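Local coordinates for extracellular ligand-binding receptor (Sphaerobacter thermophilus, PDB 4ZPJ), which probably captures a small-molecule ligand outside the cell for an ABC transporter, belongs to the leucine-binding protein family and also binds zinc ions, at residues D83-G86 with M87-G91; P294-G297 with D298-L301. All coordinates share one frame; numbering follows the deposited sequence.

Contact 1. Residues D83-G86 with M87-G91; sequences DQAG and MQFGG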
loop_
_atom_site.group_PDB
_atom_site.type_symbol
_atom_site.label_atom_id
_atom_site.label_comp_id
_atom_site.label_asym_id
_atom_site.label_seq_id
_atom_site.Cartn_x
_atom_site.Cartn_y
_atom_site.Cartn_z
ATOM N N ASP A 83 -13.094 16.112 -1.785
ATOM C CA ASP A 83 -14.278 16.615 -2.464
ATOM C C ASP A 83 -15.594 16.036 -1.941
ATOM O O ASP A 83 -16.563 16.756 -1.839
ATOM C CB ASP A 83 -14.164 16.402 -3.987
ATOM C CG ASP A 83 -13.152 17.331 -4.615
ATOM O OD1 ASP A 83 -12.731 18.218 -3.857
ATOM O OD2 ASP A 83 -12.808 17.245 -5.837
ATOM N N GLN A 84 -15.639 14.753 -1.576
ATOM C CA GLN A 84 -16.900 14.208 -1.022
ATOM C C GLN A 84 -17.276 14.888 0.269
ATOM O O GLN A 84 -18.455 15.023 0.572
ATOM C CB GLN A 84 -16.810 12.733 -0.744
ATOM C CG GLN A 84 -16.649 11.956 -1.985
ATOM C CD GLN A 84 -16.603 10.488 -1.714
ATOM O OE1 GLN A 84 -17.182 9.748 -2.474
ATOM N NE2 GLN A 84 -15.967 10.059 -0.602
ATOM N N ALA A 85 -16.251 15.288 1.022
ATOM C CA ALA A 85 -16.407 16.059 2.239
ATOM C C ALA A 85 -16.652 17.553 1.986
ATOM O O ALA A 85 -16.804 18.306 2.927
ATOM C CB ALA A 85 -15.154 15.884 3.083
ATOM N N GLY A 86 -16.660 18.005 0.737
ATOM C CA GLY A 86 -16.970 19.436 0.451
ATOM C C GLY A 86 -15.817 20.429 0.489
ATOM O O GLY A 86 -16.020 21.631 0.256
HETATM N N MSE A 87 -14.591 19.963 0.749
HETATM C CA MSE A 87 -13.397 20.855 0.722
HETATM C C MSE A 87 -13.515 22.030 1.682
HETATM O O MSE A 87 -12.963 23.097 1.477
HETATM C CB MSE A 87 -13.085 21.351 -0.719
HETATM C CG MSE A 87 -12.409 20.293 -1.592
HETATM SE SE MSE A 87 -10.534 20.050 -1.006
HETATM C CE MSE A 87 -9.750 19.908 -2.832
ATOM N N GLN A 88 -14.201 21.833 2.776
ATOM C CA GLN A 88 -14.266 22.867 3.800
ATOM C C GLN A 88 -14.610 22.249 5.135
ATOM O O GLN A 88 -15.279 21.242 5.191
ATOM C CB GLN A 88 -15.285 23.938 3.431
ATOM C CG GLN A 88 -16.743 23.504 3.424
ATOM C CD GLN A 88 -17.675 24.711 3.577
ATOM O OE1 GLN A 88 -17.717 25.379 4.632
ATOM N NE2 GLN A 88 -18.394 25.028 2.506
ATOM N N PHE A 89 -14.119 22.849 6.209
ATOM C CA PHE A 89 -14.369 22.352 7.542
ATOM C C PHE A 89 -14.576 23.476 8.494
ATOM O O PHE A 89 -13.746 24.400 8.560
ATOM C CB PHE A 89 -13.203 21.478 7.976
ATOM C CG PHE A 89 -13.062 20.293 7.106
ATOM C CD1 PHE A 89 -13.973 19.228 7.243
ATOM C CD2 PHE A 89 -12.141 20.294 6.051
ATOM C CE1 PHE A 89 -13.910 18.148 6.379
ATOM C CE2 PHE A 89 -12.071 19.206 5.181
ATOM C CZ PHE A 89 -12.943 18.132 5.355
ATOM N N GLY A 90 -15.693 23.398 9.216
ATOM C CA GLY A 90 -16.096 24.432 10.144
ATOM C C GLY A 90 -16.119 25.825 9.541
ATOM O O GLY A 90 -15.680 26.770 10.183
ATOM N N GLY A 91 -16.626 25.943 8.310
ATOM C CA GLY A 91 -16.673 27.237 7.591
ATOM C C GLY A 91 -15.339 27.649 6.964
ATOM O O GLY A 91 -15.206 28.758 6.478
#
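Met87, present as selenomethionine, leans back over the end of helix 68-84 toward Asp83, one helical turn earlier. Its CB lies 3.1 Å from Gly86 O simply because the two residues are neighbours in the chain. CG, turned beside the backbone N and anti to the carbonyl carbon (chi1 -77°), then comes within 3.1 Å of Asp83 OD1. A second bend at chi2 (-73°) keeps the chain near that oxygen: SE passes it at 4.0 Å and the methyl CE at 3.6 Å. The long, unbranched methionine side chain (selenium here replacing sulfur) suits this path, also reaching Val94 and Leu96 of strand 92-100, while Asp83 OD2 is held by a salt bridge to Arg328. Between the two residues the helix ends in a Schellman motif. Gly86, at positive phi (87°), turns the chain out, and its N bonds back to Asp83 O at 2.9 Å; glycine tolerates this conformation because it has no CB to press on the preceding carbonyl. The chain then enters edge strand 88-89, antiparallel to strand 92-100. Here Phe89 brings CZ to 3.9 Å from Ala85 CB, its ring oblique to the methyl; the small alanine leaves room for the ring, which also packs on Ala349, Leu352 and Thr353 of helix 336-354.

Contact 2. Residues P294-G297 with D298-L301; sequences PEIG and DAAL
The flat groups that meet where Ile296-Gly297 runs into Asp298-Leu301 are peptides, and each of two carbonyls receives an N-H from above its plane. Over the Ile296 carbonyl stands Ala299 N, 60° out of the plane, at a rather long 3.3 Å from Ile296 O; the N-H nevertheless points almost straight at the oxygen (177°). Gly297 O takes Ala300 N at 3.2 Å, again from above the plane, along a more bent path (144°). Leu301 N repeats the step to Asp298 O, so three successive amides each reach back three residues, and the buried amides of Ala299 and Ala300 are satisfied within the turn. Gly297, the first residue after helix 293-296 to leave helical angles, has a positive phi, which glycine, lacking a side chain, adopts readily. In the fold, this turn carries the chain from the helix that follows strand 281-283, an edge of the four-stranded parallel sheet, toward strand 304-307, which pairs with strand 390-401. One branch of Ile296 lies against the turn: CG2, set opposite the backbone N, is carried toward the residues that follow, 3.8 Å from Ala299 CB and 3.3 Å from Ala300 CB, the latter tighter than normal van der Waals contact. It also comes within 3.3 Å of Ala300 N, against the backbone. The short alanine side chains let the branched chain come this close. Ile296 also packs on Ile264 and Leu267 of helix 261-272, while Ala300 meets Val399. Asp298, at the exposed corner, directs its CB away from the helix end, and its carboxylate is engaged by Gln271 NE2 through OD2. Nearby, Lys276 NZ hydrogen-bonds both Ala299 O and Leu301 O.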
loop_
_atom_site.group_PDB
_atom_site.type_symbol
_atom_site.label_atom_id
_atom_site.label_comp_id
_atom_site.label_asym_id
_atom_site.label_seq_id
_atom_site.Cartn_x
_atom_site.Cartn_y
_atom_site.Cartn_z
ATOM N N PRO A 294 -4.694 -6.335 -16.494
ATOM C CA PRO A 294 -4.893 -6.672 -17.923
ATOM C C PRO A 294 -3.677 -7.242 -18.724
ATOM O O PRO A 294 -3.864 -7.943 -19.710
ATOM C CB PRO A 294 -5.345 -5.353 -18.526
ATOM C CG PRO A 294 -5.886 -4.567 -17.383
ATOM C CD PRO A 294 -5.055 -4.945 -16.189
ATOM N N GLU A 295 -2.453 -6.928 -18.329
ATOM C CA GLU A 295 -1.270 -7.312 -19.081
ATOM C C GLU A 295 -0.686 -8.624 -18.534
ATOM O O GLU A 295 0.052 -9.304 -19.195
ATOM C CB GLU A 295 -0.242 -6.206 -19.000
ATOM C CG GLU A 295 -0.897 -4.821 -18.932
ATOM C CD GLU A 295 0.009 -3.713 -19.386
ATOM O OE1 GLU A 295 0.033 -2.647 -18.714
ATOM O OE2 GLU A 295 0.696 -3.927 -20.404
ATOM N N ILE A 296 -1.011 -8.960 -17.311
ATOM C CA ILE A 296 -0.734 -10.273 -16.820
ATOM C C ILE A 296 -1.762 -11.181 -17.472
ATOM O O ILE A 296 -1.441 -12.114 -18.254
ATOM C CB ILE A 296 -1.006 -10.376 -15.322
ATOM C CG1 ILE A 296 -0.160 -9.400 -14.510
ATOM C CG2 ILE A 296 -0.887 -11.815 -14.866
ATOM C CD1 ILE A 296 1.287 -9.622 -14.673
ATOM N N GLY A 297 -2.993 -10.873 -17.069
ATOM C CA GLY A 297 -4.201 -11.590 -17.384
ATOM C C GLY A 297 -4.163 -13.049 -17.046
ATOM O O GLY A 297 -4.347 -13.498 -15.919
ATOM N N ASP A 298 -3.953 -13.776 -18.101
ATOM C CA ASP A 298 -4.062 -15.171 -18.097
ATOM C C ASP A 298 -2.991 -15.777 -17.154
ATOM O O ASP A 298 -3.224 -16.799 -16.513
ATOM C CB ASP A 298 -3.942 -15.573 -19.574
ATOM C CG ASP A 298 -3.921 -17.028 -19.777
ATOM O OD1 ASP A 298 -4.793 -17.743 -19.234
ATOM O OD2 ASP A 298 -2.994 -17.437 -20.492
ATOM N N ALA A 299 -1.862 -15.105 -16.984
ATOM C CA ALA A 299 -0.755 -15.682 -16.211
ATOM C C ALA A 299 -1.080 -15.726 -14.740
ATOM O O ALA A 299 -0.667 -16.601 -14.049
ATOM C CB ALA A 299 0.560 -14.960 -16.489
ATOM N N ALA A 300 -1.926 -14.846 -14.268
ATOM C CA ALA A 300 -2.254 -14.863 -12.857
ATOM C C ALA A 300 -3.588 -15.541 -12.563
ATOM O O ALA A 300 -4.000 -15.553 -11.446
ATOM C CB ALA A 300 -2.256 -13.454 -12.314
ATOM N N LEU A 301 -4.250 -16.141 -13.541
ATOM C CA LEU A 301 -5.568 -16.735 -13.276
ATOM C C LEU A 301 -5.533 -17.818 -12.217
ATOM O O LEU A 301 -4.736 -18.752 -12.326
ATOM C CB LEU A 301 -6.147 -17.271 -14.559
ATOM C CG LEU A 301 -7.617 -17.599 -14.760
ATOM C CD1 LEU A 301 -8.536 -16.427 -14.447
ATOM C CD2 LEU A 301 -7.826 -18.041 -16.219
#

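Contact 1 and contact 2 are separate helix ends, each turned by a glycine at positive phi, with centres about 40 Å apart and nearest atoms about 23 Å apart. Residues 83-91 lead into the edge strand of the six-stranded mixed sheet, whereas 294-301 follow the four-stranded parallel sheet, so the two turns belong to different sheet regions of the periplasmic-binding-protein fold. Contact 1 lies at the surface: the Met87 side chain is about 7 Å from that of Glu95, a zinc-binding residue whose metal is not bound to this chain in the model, and the Ala85 side chain about 11 Å from a bound zinc ion. Contact 2 is mostly buried and away from the annotated zinc sites.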